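Local structure of condensin complex subunit 3 (Schizosaccharomyces pombe, 5OQR) at residues 139-150 / 174-184; 212-220 / 253-264. The protein serves as a regulatory subunit of condensin, the complex that converts interphase chromatin into condensed, mitotic-like chromosomes. One frame throughout, in Å; residues are numbered along the deposited sequence.

Interaction 1: residues 139-150 / 174-184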
loop_
_atom_site.group_PDB
_atom_site.type_symbol
_atom_site.label_atom_id
_atom_site.label_comp_id
_atom_site.label_asym_id
_atom_site.label_seq_id
_atom_site.Cartn_x
_atom_site.Cartn_y
_atom_site.Cartn_z
ATOM N N LEU A 139 -16.655 0.249 -22.098
ATOM C CA LEU A 139 -15.377 0.820 -22.504
ATOM C C LEU A 139 -15.562 1.801 -23.655
ATOM O O LEU A 139 -15.201 2.977 -23.553
ATOM C CB LEU A 139 -14.413 -0.304 -22.895
ATOM C CG LEU A 139 -12.912 0.002 -22.849
ATOM C CD1 LEU A 139 -12.124 -1.266 -23.129
ATOM C CD2 LEU A 139 -12.511 1.100 -23.825
ATOM N N GLU A 140 -16.128 1.330 -24.766
ATOM C CA GLU A 140 -16.309 2.189 -25.928
ATOM C C GLU A 140 -17.375 3.252 -25.703
ATOM O O GLU A 140 -17.367 4.274 -26.396
ATOM C CB GLU A 140 -16.671 1.341 -27.148
ATOM C CG GLU A 140 -15.620 0.315 -27.520
ATOM C CD GLU A 140 -14.322 0.948 -27.976
ATOM O OE1 GLU A 140 -14.311 2.172 -28.223
ATOM O OE2 GLU A 140 -13.312 0.222 -28.088
ATOM N N ALA A 141 -18.286 3.039 -24.752
ATOM C CA ALA A 141 -19.361 3.999 -24.535
ATOM C C ALA A 141 -18.842 5.272 -23.882
ATOM O O ALA A 141 -19.206 6.380 -24.292
ATOM C CB ALA A 141 -20.462 3.369 -23.683
ATOM N N VAL A 142 -17.992 5.140 -22.862
ATOM C CA VAL A 142 -17.458 6.324 -22.193
ATOM C C VAL A 142 -16.603 7.130 -23.161
ATOM O O VAL A 142 -16.605 8.366 -23.134
ATOM C CB VAL A 142 -16.670 5.926 -20.929
ATOM C CG1 VAL A 142 -17.539 5.081 -20.003
ATOM C CG2 VAL A 142 -15.391 5.182 -21.286
ATOM N N VAL A 143 -15.866 6.444 -24.038
ATOM C CA VAL A 143 -15.082 7.143 -25.052
ATOM C C VAL A 143 -16.007 7.942 -25.960
ATOM O O VAL A 143 -15.755 9.116 -26.258
ATOM C CB VAL A 143 -14.227 6.145 -25.857
ATOM C CG1 VAL A 143 -13.344 6.883 -26.856
ATOM C CG2 VAL A 143 -13.372 5.297 -24.927
ATOM N N ALA A 144 -17.096 7.317 -26.409
ATOM C CA ALA A 144 -18.079 8.030 -27.217
ATOM C C ALA A 144 -18.718 9.158 -26.421
ATOM O O ALA A 144 -18.784 10.304 -26.880
ATOM C CB ALA A 144 -19.148 7.058 -27.719
ATOM N N LEU A 145 -19.190 8.848 -25.213
ATOM C CA LEU A 145 -19.881 9.848 -24.410
ATOM C C LEU A 145 -18.948 10.992 -24.032
ATOM O O LEU A 145 -19.359 12.158 -24.012
ATOM C CB LEU A 145 -20.465 9.184 -23.164
ATOM C CG LEU A 145 -21.685 9.869 -22.549
ATOM C CD1 LEU A 145 -22.473 8.881 -21.716
ATOM C CD2 LEU A 145 -21.277 11.047 -21.703
ATOM N N SER A 146 -17.682 10.682 -23.745
ATOM C CA SER A 146 -16.721 11.712 -23.371
ATOM C C SER A 146 -16.532 12.763 -24.457
ATOM O O SER A 146 -15.876 13.778 -24.202
ATOM C CB SER A 146 -15.370 11.074 -23.041
ATOM O OG SER A 146 -14.819 10.432 -24.174
ATOM N N ARG A 147 -17.073 12.547 -25.654
ATOM C CA ARG A 147 -16.995 13.545 -26.711
ATOM C C ARG A 147 -18.061 14.626 -26.585
ATOM O O ARG A 147 -18.027 15.596 -27.348
ATOM C CB ARG A 147 -17.112 12.861 -28.074
ATOM C CG ARG A 147 -15.948 11.941 -28.395
ATOM C CD ARG A 147 -14.697 12.733 -28.743
ATOM N NE ARG A 147 -13.490 11.912 -28.674
ATOM C CZ ARG A 147 -12.692 11.820 -27.613
ATOM N NH1 ARG A 147 -12.953 12.501 -26.504
ATOM N NH2 ARG A 147 -11.619 11.042 -27.661
ATOM N N LEU A 148 -18.998 14.483 -25.647
ATOM C CA LEU A 148 -20.042 15.474 -25.412
ATOM C C LEU A 148 -19.950 16.052 -24.004
ATOM O O LEU A 148 -20.963 16.428 -23.410
ATOM C CB LEU A 148 -21.423 14.863 -25.647
ATOM C CG LEU A 148 -21.671 14.247 -27.026
ATOM C CD1 LEU A 148 -23.061 13.635 -27.086
ATOM C CD2 LEU A 148 -21.496 15.280 -28.128
ATOM N N GLN A 149 -18.740 16.131 -23.458
ATOM C CA GLN A 149 -18.562 16.648 -22.109
ATOM C C GLN A 149 -18.840 18.146 -22.069
ATOM O O GLN A 149 -18.407 18.897 -22.947
ATOM C CB GLN A 149 -17.146 16.360 -21.614
ATOM C CG GLN A 149 -16.882 14.887 -21.340
ATOM C CD GLN A 149 -15.519 14.631 -20.720
ATOM O OE1 GLN A 149 -15.370 13.749 -19.877
ATOM N NE2 GLN A 149 -14.517 15.395 -21.139
ATOM N N GLU A 150 -19.557 18.572 -21.032
ATOM C CA GLU A 150 -19.964 19.966 -20.876
ATOM C C GLU A 150 -20.416 20.570 -22.201
ATOM O O GLU A 150 -21.429 20.158 -22.769
ATOM C CB GLU A 150 -18.822 20.798 -20.284
ATOM C CG GLU A 150 -18.682 20.673 -18.764
ATOM C CD GLU A 150 -18.593 22.015 -18.050
ATOM O OE1 GLU A 150 -18.591 23.065 -18.729
ATOM O OE2 GLU A 150 -18.526 22.021 -16.801
ATOM N N GLU A 174 -10.073 -2.057 -17.462
ATOM C CA GLU A 174 -9.989 -1.397 -18.760
ATOM C C GLU A 174 -11.018 -0.282 -18.876
ATOM O O GLU A 174 -10.748 0.760 -19.483
ATOM C CB GLU A 174 -10.181 -2.415 -19.882
ATOM C CG GLU A 174 -9.059 -3.429 -19.997
ATOM C CD GLU A 174 -9.253 -4.379 -21.161
ATOM O OE1 GLU A 174 -10.333 -4.341 -21.787
ATOM O OE2 GLU A 174 -8.326 -5.163 -21.451
ATOM N N VAL A 175 -12.206 -0.482 -18.306
ATOM C CA VAL A 175 -13.227 0.557 -18.348
ATOM C C VAL A 175 -12.776 1.765 -17.538
ATOM O O VAL A 175 -12.774 2.898 -18.031
ATOM C CB VAL A 175 -14.576 0.014 -17.843
ATOM C CG1 VAL A 175 -15.666 1.067 -18.003
ATOM C CG2 VAL A 175 -14.957 -1.255 -18.592
ATOM N N ARG A 176 -12.378 1.538 -16.284
ATOM C CA ARG A 176 -11.882 2.627 -15.450
ATOM C C ARG A 176 -10.794 3.415 -16.168
ATOM O O ARG A 176 -10.797 4.650 -16.162
ATOM C CB ARG A 176 -11.356 2.075 -14.125
ATOM C CG ARG A 176 -12.434 1.526 -13.211
ATOM C CD ARG A 176 -11.922 1.344 -11.790
ATOM N NE ARG A 176 -10.805 0.406 -11.711
ATOM C CZ ARG A 176 -10.930 -0.915 -11.770
ATOM N NH1 ARG A 176 -9.858 -1.690 -11.685
ATOM N NH2 ARG A 176 -12.124 -1.466 -11.930
ATOM N N ARG A 177 -9.850 2.711 -16.797
ATOM C CA ARG A 177 -8.764 3.396 -17.490
ATOM C C ARG A 177 -9.293 4.276 -18.613
ATOM O O ARG A 177 -8.804 5.392 -18.820
ATOM C CB ARG A 177 -7.760 2.379 -18.034
ATOM C CG ARG A 177 -6.640 3.019 -18.835
ATOM C CD ARG A 177 -5.392 2.155 -18.893
ATOM N NE ARG A 177 -5.513 1.048 -19.840
ATOM C CZ ARG A 177 -5.729 -0.224 -19.519
ATOM N NH1 ARG A 177 -5.854 -0.599 -18.251
ATOM N NH2 ARG A 177 -5.814 -1.139 -20.477
ATOM N N SER A 178 -10.291 3.791 -19.353
ATOM C CA SER A 178 -10.871 4.599 -20.419
ATOM C C SER A 178 -11.498 5.867 -19.859
ATOM O O SER A 178 -11.323 6.956 -20.418
ATOM C CB SER A 178 -11.906 3.783 -21.191
ATOM O OG SER A 178 -12.375 4.496 -22.320
ATOM N N VAL A 179 -12.237 5.747 -18.753
ATOM C CA VAL A 179 -12.784 6.930 -18.097
ATOM C C VAL A 179 -11.650 7.807 -17.587
ATOM O O VAL A 179 -11.699 9.040 -17.681
ATOM C CB VAL A 179 -13.731 6.525 -16.950
ATOM C CG1 VAL A 179 -14.487 7.737 -16.446
ATOM C CG2 VAL A 179 -14.710 5.442 -17.388
ATOM N N LEU A 180 -10.609 7.178 -17.044
ATOM C CA LEU A 180 -9.480 7.916 -16.494
ATOM C C LEU A 180 -8.748 8.708 -17.566
ATOM O O LEU A 180 -8.129 9.735 -17.264
ATOM C CB LEU A 180 -8.530 6.935 -15.805
ATOM C CG LEU A 180 -7.237 7.459 -15.182
ATOM C CD1 LEU A 180 -7.489 8.668 -14.297
ATOM C CD2 LEU A 180 -6.582 6.337 -14.392
ATOM N N LEU A 181 -8.814 8.262 -18.819
ATOM C CA LEU A 181 -8.039 8.866 -19.895
ATOM C C LEU A 181 -8.799 9.931 -20.675
ATOM O O LEU A 181 -8.181 10.637 -21.480
ATOM C CB LEU A 181 -7.563 7.781 -20.865
ATOM C CG LEU A 181 -6.194 7.169 -20.570
ATOM C CD1 LEU A 181 -5.990 5.910 -21.392
ATOM C CD2 LEU A 181 -5.091 8.174 -20.856
ATOM N N ASN A 182 -10.109 10.069 -20.468
ATOM C CA ASN A 182 -10.908 11.007 -21.244
ATOM C C ASN A 182 -11.745 11.956 -20.402
ATOM O O ASN A 182 -12.372 12.856 -20.969
ATOM C CB ASN A 182 -11.841 10.247 -22.199
ATOM C CG ASN A 182 -11.095 9.275 -23.088
ATOM O OD1 ASN A 182 -10.710 9.608 -24.209
ATOM N ND2 ASN A 182 -10.880 8.064 -22.588
ATOM N N ILE A 183 -11.771 11.798 -19.078
ATOM C CA ILE A 183 -12.560 12.698 -18.246
ATOM C C ILE A 183 -11.869 14.055 -18.142
ATOM O O ILE A 183 -10.649 14.183 -18.300
ATOM C CB ILE A 183 -12.797 12.081 -16.858
ATOM C CG1 ILE A 183 -13.696 12.986 -16.017
ATOM C CG2 ILE A 183 -11.470 11.841 -16.143
ATOM C CD1 ILE A 183 -14.379 12.270 -14.877
ATOM N N GLU A 184 -12.668 15.086 -17.875
ATOM C CA GLU A 184 -12.125 16.428 -17.730
ATOM C C GLU A 184 -11.293 16.523 -16.457
ATOM O O GLU A 184 -11.561 15.849 -15.459
ATOM C CB GLU A 184 -13.245 17.473 -17.708
ATOM C CG GLU A 184 -13.821 17.792 -16.325
ATOM C CD GLU A 184 -14.852 18.902 -16.365
ATOM O OE1 GLU A 184 -16.066 18.595 -16.360
ATOM O OE2 GLU A 184 -14.443 20.084 -16.412
#

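Interaction 2: residues 212-220 / 253-264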
loop_
_atom_site.group_PDB
_atom_site.type_symbol
_atom_site.label_atom_id
_atom_site.label_comp_id
_atom_site.label_asym_id
_atom_site.label_seq_id
_atom_site.Cartn_x
_atom_site.Cartn_y
_atom_site.Cartn_z
ATOM N N VAL A 212 -2.358 11.430 -17.212
ATOM C CA VAL A 212 -3.424 12.284 -16.702
ATOM C C VAL A 212 -2.860 13.521 -16.015
ATOM O O VAL A 212 -3.381 14.628 -16.184
ATOM C CB VAL A 212 -4.337 11.482 -15.756
ATOM C CG1 VAL A 212 -5.579 12.290 -15.418
ATOM C CG2 VAL A 212 -4.722 10.148 -16.379
ATOM N N LEU A 213 -1.807 13.363 -15.223
ATOM C CA LEU A 213 -1.259 14.485 -14.473
ATOM C C LEU A 213 -0.540 15.456 -15.401
ATOM O O LEU A 213 -0.718 16.673 -15.269
ATOM C CB LEU A 213 -0.322 13.985 -13.372
ATOM C CG LEU A 213 -1.049 13.544 -12.098
ATOM C CD1 LEU A 213 -0.158 12.685 -11.226
ATOM C CD2 LEU A 213 -1.534 14.752 -11.318
ATOM N N PRO A 214 0.287 14.977 -16.333
ATOM C CA PRO A 214 0.867 15.897 -17.324
ATOM C C PRO A 214 -0.143 16.845 -17.946
ATOM O O PRO A 214 0.212 17.983 -18.278
ATOM C CB PRO A 214 1.460 14.947 -18.370
ATOM C CG PRO A 214 1.669 13.640 -17.662
ATOM C CD PRO A 214 0.980 13.679 -16.330
ATOM N N LYS A 215 -1.394 16.411 -18.121
ATOM C CA LYS A 215 -2.415 17.302 -18.663
ATOM C C LYS A 215 -2.557 18.560 -17.819
ATOM O O LYS A 215 -2.867 19.632 -18.350
ATOM C CB LYS A 215 -3.752 16.567 -18.769
ATOM C CG LYS A 215 -3.945 15.846 -20.096
ATOM C CD LYS A 215 -4.629 14.498 -19.933
ATOM C CE LYS A 215 -6.037 14.634 -19.381
ATOM N NZ LYS A 215 -6.777 13.341 -19.429
ATOM N N ILE A 216 -2.335 18.455 -16.511
ATOM C CA ILE A 216 -2.268 19.638 -15.661
ATOM C C ILE A 216 -0.949 20.345 -15.940
ATOM O O ILE A 216 0.130 19.773 -15.750
ATOM C CB ILE A 216 -2.400 19.261 -14.181
ATOM C CG1 ILE A 216 -3.710 18.510 -13.938
ATOM C CG2 ILE A 216 -2.368 20.505 -13.311
ATOM C CD1 ILE A 216 -3.664 17.582 -12.762
ATOM N N GLY A 217 -1.032 21.594 -16.401
ATOM C CA GLY A 217 0.166 22.286 -16.850
ATOM C C GLY A 217 1.245 22.343 -15.787
ATOM O O GLY A 217 2.411 22.036 -16.049
ATOM N N ASP A 218 0.870 22.728 -14.570
ATOM C CA ASP A 218 1.826 22.989 -13.506
ATOM C C ASP A 218 1.446 22.207 -12.259
ATOM O O ASP A 218 0.263 22.092 -11.924
ATOM C CB ASP A 218 1.884 24.484 -13.184
ATOM C CG ASP A 218 3.107 24.859 -12.383
ATOM O OD1 ASP A 218 3.644 23.980 -11.677
ATOM O OD2 ASP A 218 3.531 26.031 -12.457
ATOM N N PHE A 219 2.455 21.672 -11.571
ATOM C CA PHE A 219 2.206 20.935 -10.339
ATOM C C PHE A 219 1.845 21.858 -9.184
ATOM O O PHE A 219 1.298 21.388 -8.182
ATOM C CB PHE A 219 3.429 20.086 -9.974
ATOM C CG PHE A 219 4.549 20.865 -9.343
ATOM C CD1 PHE A 219 4.879 20.670 -8.014
ATOM C CD2 PHE A 219 5.272 21.789 -10.075
ATOM C CE1 PHE A 219 5.907 21.381 -7.428
ATOM C CE2 PHE A 219 6.301 22.503 -9.493
ATOM C CZ PHE A 219 6.618 22.299 -8.171
ATOM N N ARG A 220 2.127 23.157 -9.303
ATOM C CA ARG A 220 1.733 24.102 -8.265
ATOM C C ARG A 220 0.222 24.247 -8.161
ATOM O O ARG A 220 -0.274 24.658 -7.107
ATOM C CB ARG A 220 2.354 25.472 -8.533
ATOM C CG ARG A 220 3.869 25.519 -8.431
ATOM C CD ARG A 220 4.454 26.268 -9.612
ATOM N NE ARG A 220 5.777 26.823 -9.360
ATOM C CZ ARG A 220 6.475 27.498 -10.266
ATOM N NH1 ARG A 220 5.974 27.698 -11.481
ATOM N NH2 ARG A 220 7.674 27.970 -9.966
ATOM N N GLN A 253 9.026 16.678 -15.666
ATOM C CA GLN A 253 7.959 17.670 -15.757
ATOM C C GLN A 253 7.991 18.638 -14.577
ATOM O O GLN A 253 8.097 19.853 -14.764
ATOM C CB GLN A 253 6.594 16.982 -15.834
ATOM C CG GLN A 253 5.452 17.948 -16.133
ATOM C CD GLN A 253 4.121 17.468 -15.599
ATOM O OE1 GLN A 253 3.859 16.268 -15.532
ATOM N NE2 GLN A 253 3.272 18.409 -15.202
ATOM N N TRP A 254 7.890 18.111 -13.356
ATOM C CA TRP A 254 7.800 18.978 -12.186
ATOM C C TRP A 254 9.055 19.823 -12.025
ATOM O O TRP A 254 8.974 21.007 -11.680
ATOM C CB TRP A 254 7.544 18.140 -10.935
ATOM C CG TRP A 254 6.148 17.607 -10.874
ATOM C CD1 TRP A 254 5.286 17.452 -11.918
ATOM C CD2 TRP A 254 5.441 17.176 -9.706
ATOM N NE1 TRP A 254 4.092 16.945 -11.476
ATOM C CE2 TRP A 254 4.160 16.766 -10.120
ATOM C CE3 TRP A 254 5.770 17.094 -8.352
ATOM C CZ2 TRP A 254 3.208 16.283 -9.230
ATOM C CZ3 TRP A 254 4.823 16.613 -7.469
ATOM C CH2 TRP A 254 3.558 16.213 -7.911
ATOM N N ILE A 255 10.226 19.235 -12.268
ATOM C CA ILE A 255 11.458 20.013 -12.227
ATOM C C ILE A 255 11.394 21.156 -13.229
ATOM O O ILE A 255 12.003 22.212 -13.020
ATOM C CB ILE A 255 12.671 19.095 -12.484
ATOM C CG1 ILE A 255 13.983 19.866 -12.345
ATOM C CG2 ILE A 255 12.598 18.491 -13.879
ATOM C CD1 ILE A 255 14.181 20.538 -10.999
ATOM N N GLU A 256 10.667 20.967 -14.331
ATOM C CA GLU A 256 10.536 22.019 -15.332
ATOM C C GLU A 256 9.714 23.184 -14.797
ATOM O O GLU A 256 10.081 24.350 -14.983
ATOM C CB GLU A 256 9.898 21.452 -16.600
ATOM C CG GLU A 256 10.373 22.097 -17.888
ATOM C CD GLU A 256 11.838 21.822 -18.168
ATOM O OE1 GLU A 256 12.642 22.779 -18.144
ATOM O OE2 GLU A 256 12.189 20.645 -18.395
ATOM N N ASN A 257 8.597 22.890 -14.128
ATOM C CA ASN A 257 7.781 23.945 -13.542
ATOM C C ASN A 257 8.538 24.727 -12.477
ATOM O O ASN A 257 8.165 25.866 -12.179
ATOM C CB ASN A 257 6.510 23.350 -12.935
ATOM C CG ASN A 257 5.731 22.501 -13.924
ATOM O OD1 ASN A 257 5.245 21.424 -13.582
ATOM N ND2 ASN A 257 5.611 22.980 -15.155
ATOM N N ALA A 258 9.586 24.140 -11.898
ATOM C CA ALA A 258 10.408 24.805 -10.896
ATOM C C ALA A 258 11.662 25.425 -11.500
ATOM O O ALA A 258 12.666 25.599 -10.803
ATOM C CB ALA A 258 10.782 23.823 -9.787
ATOM N N ASP A 259 11.625 25.754 -12.791
ATOM C CA ASP A 259 12.732 26.434 -13.460
ATOM C C ASP A 259 14.007 25.599 -13.434
ATOM O O ASP A 259 15.115 26.140 -13.406
ATOM C CB ASP A 259 12.986 27.806 -12.833
ATOM C CG ASP A 259 11.701 28.548 -12.517
ATOM O OD1 ASP A 259 11.116 29.153 -13.440
ATOM O OD2 ASP A 259 11.275 28.527 -11.343
ATOM N N ASN A 260 13.862 24.274 -13.443
ATOM C CA ASN A 260 15.001 23.362 -13.398
ATOM C C ASN A 260 15.886 23.629 -12.184
ATOM O O ASN A 260 17.102 23.439 -12.236
ATOM C CB ASN A 260 15.824 23.442 -14.685
ATOM C CG ASN A 260 15.067 22.925 -15.890
ATOM O OD1 ASN A 260 14.333 21.942 -15.798
ATOM N ND2 ASN A 260 15.240 23.585 -17.026
ATOM N N ASN A 261 15.281 24.075 -11.087
ATOM C CA ASN A 261 15.997 24.358 -9.845
ATOM C C ASN A 261 15.457 23.415 -8.776
ATOM O O ASN A 261 14.350 23.611 -8.265
ATOM C CB ASN A 261 15.839 25.817 -9.437
ATOM C CG ASN A 261 16.828 26.229 -8.370
ATOM O OD1 ASN A 261 16.505 26.253 -7.183
ATOM N ND2 ASN A 261 18.047 26.549 -8.787
ATOM N N LEU A 262 16.245 22.392 -8.445
ATOM C CA LEU A 262 15.796 21.387 -7.490
ATOM C C LEU A 262 15.405 22.019 -6.161
ATOM O O LEU A 262 14.410 21.618 -5.544
ATOM C CB LEU A 262 16.892 20.341 -7.285
ATOM C CG LEU A 262 16.525 19.128 -6.431
ATOM C CD1 LEU A 262 15.409 18.328 -7.076
ATOM C CD2 LEU A 262 17.748 18.260 -6.214
ATOM N N LEU A 263 16.173 23.007 -5.701
ATOM C CA LEU A 263 15.836 23.686 -4.454
ATOM C C LEU A 263 14.469 24.350 -4.544
ATOM O O LEU A 263 13.655 24.247 -3.620
ATOM C CB LEU A 263 16.909 24.720 -4.113
ATOM C CG LEU A 263 18.226 24.206 -3.531
ATOM C CD1 LEU A 263 19.181 25.367 -3.322
ATOM C CD2 LEU A 263 18.003 23.465 -2.225
ATOM N N GLU A 264 14.200 25.043 -5.651
ATOM C CA GLU A 264 12.912 25.711 -5.803
ATOM C C GLU A 264 11.768 24.707 -5.768
ATOM O O GLU A 264 10.689 25.004 -5.245
ATOM C CB GLU A 264 12.888 26.513 -7.102
ATOM C CG GLU A 264 11.649 27.377 -7.262
ATOM C CD GLU A 264 11.761 28.355 -8.416
ATOM O OE1 GLU A 264 10.715 28.871 -8.861
ATOM O OE2 GLU A 264 12.894 28.607 -8.879
#

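Interaction 1: residues 139-150 / 174-184
L139 and S178 reach each other because both place their first side-chain group opposite the backbone nitrogen, with chi1 at -158° for the leucine and -174° for the serine. The leucine's CD2 branch thereby lies 3.7 Å from S178 OG, while its CD1 crosses the E174 side chain between CB and the carboxylate, 3.8 Å from E174 OE1. The same torsion aims the serine hydroxyl back at the backbone of 139-150, where S178 OG gives a weak hydrogen bond of 3.4 Å to L139 O, a carbonyl within the helix. V142 CG2 and L139 CD2 both lie against this hydroxyl, giving the small polar side chain a largely aliphatic setting. Deeper in, V142 and V179 cross at about a right angle, V142 CG1 lying 3.9 Å from V179 CG2.

Further along, N182 CB packs against S146, 3.6 Å from its OG. S146 OG is held by its own segment, donating to V143 O from above the carbonyl plane; N182 ND2 points back to S178 O, at a separation too short to be taken at face value. Beyond the helical turns, the extended Q149 side chain lays its amide over the backbone at 182-184, with OE1 3.4 Å from I183 CA. The carboxylates of E150 and E184 also come near each other, but E184 OE1 is in a salt bridge with R160, which probably offsets the like charges.

The two helical segments run nearly parallel, at 11° with axes 8.8 Å apart, as equivalent helices of neighbouring HEAT repeats do; the first lies in HEAT 3 and the second in HEAT 4. Helix 158-169 packs against both, L163 meeting Q149 and V179 while V159 meets L145. A144, facing elsewhere, touches A105 of helix 94-108 and L126 of helix 116-129.

Interaction 2: residues 212-220 / 253-264
F219 lays its CB over the five-membered ring of W254, 3.4 Å from that ring's centroid in a CH-pi contact. With CG set between the backbone N and the carbonyl carbon (chi1 78°), the phenyl ring swings along the indole face toward W254 CE3 in an offset stack, planes 23° apart. The phenyl edge meets N257 CB. N257 OD1 accepts a weak hydrogen bond of 3.4 Å from F219 N. The extended Q253 side chain crosses P214 at about a right angle, OE1 3.5 Å from P214 CA, with NE2 near the I216 and G217 carbonyls.

D218 spends both carboxylate oxygens on R220: OD1 takes R220 N at 2.9 Å, almost straight (175°), forming an Asx turn, and OD2 offers its syn lone pair to R220 NH1 at 3.1 Å. R220 NH2 also forms a salt bridge to E264 OE1, 3.4 Å away at the guanidinium edge, and a long one to D259. N257 O sits over the guanidinium face, too poorly angled for a hydrogen bond. A Schellman motif with D259 at C-prime ends the helix, and N261 OD1 caps the next by accepting from E264 N at 3.0 Å.

Replacing W254 with an alanine would probably leave F219 without its stacking surface.

Residues 213-220, part of the connection between helices 202-212 and 224-235, lead into HEAT 5 and fold back on its end at helix 240-257; L231 and R227 of helix 224-235 touch W254 and F219.

How the interactions relate
Interaction 1 closes before interaction 2 opens, so the two follow one another along the chain, with centres about 26 Å apart. They share no helix: the first pairs helices 135-145 and 173-182, the second joins the loop after helix 202-212 to the end of helix 240-257 and the start of helix 262-266. They nevertheless touch, with V212 packing on L180 O and the K215 side chain passing near the backbone oxygens of L181 and I183. Interaction 1 joins HEAT 3 to HEAT 4; interaction 2 packs the connection leading into HEAT 5 against the end of that repeat, with helix 190-195 and most of helix 202-212 between the two contacts in the solenoid.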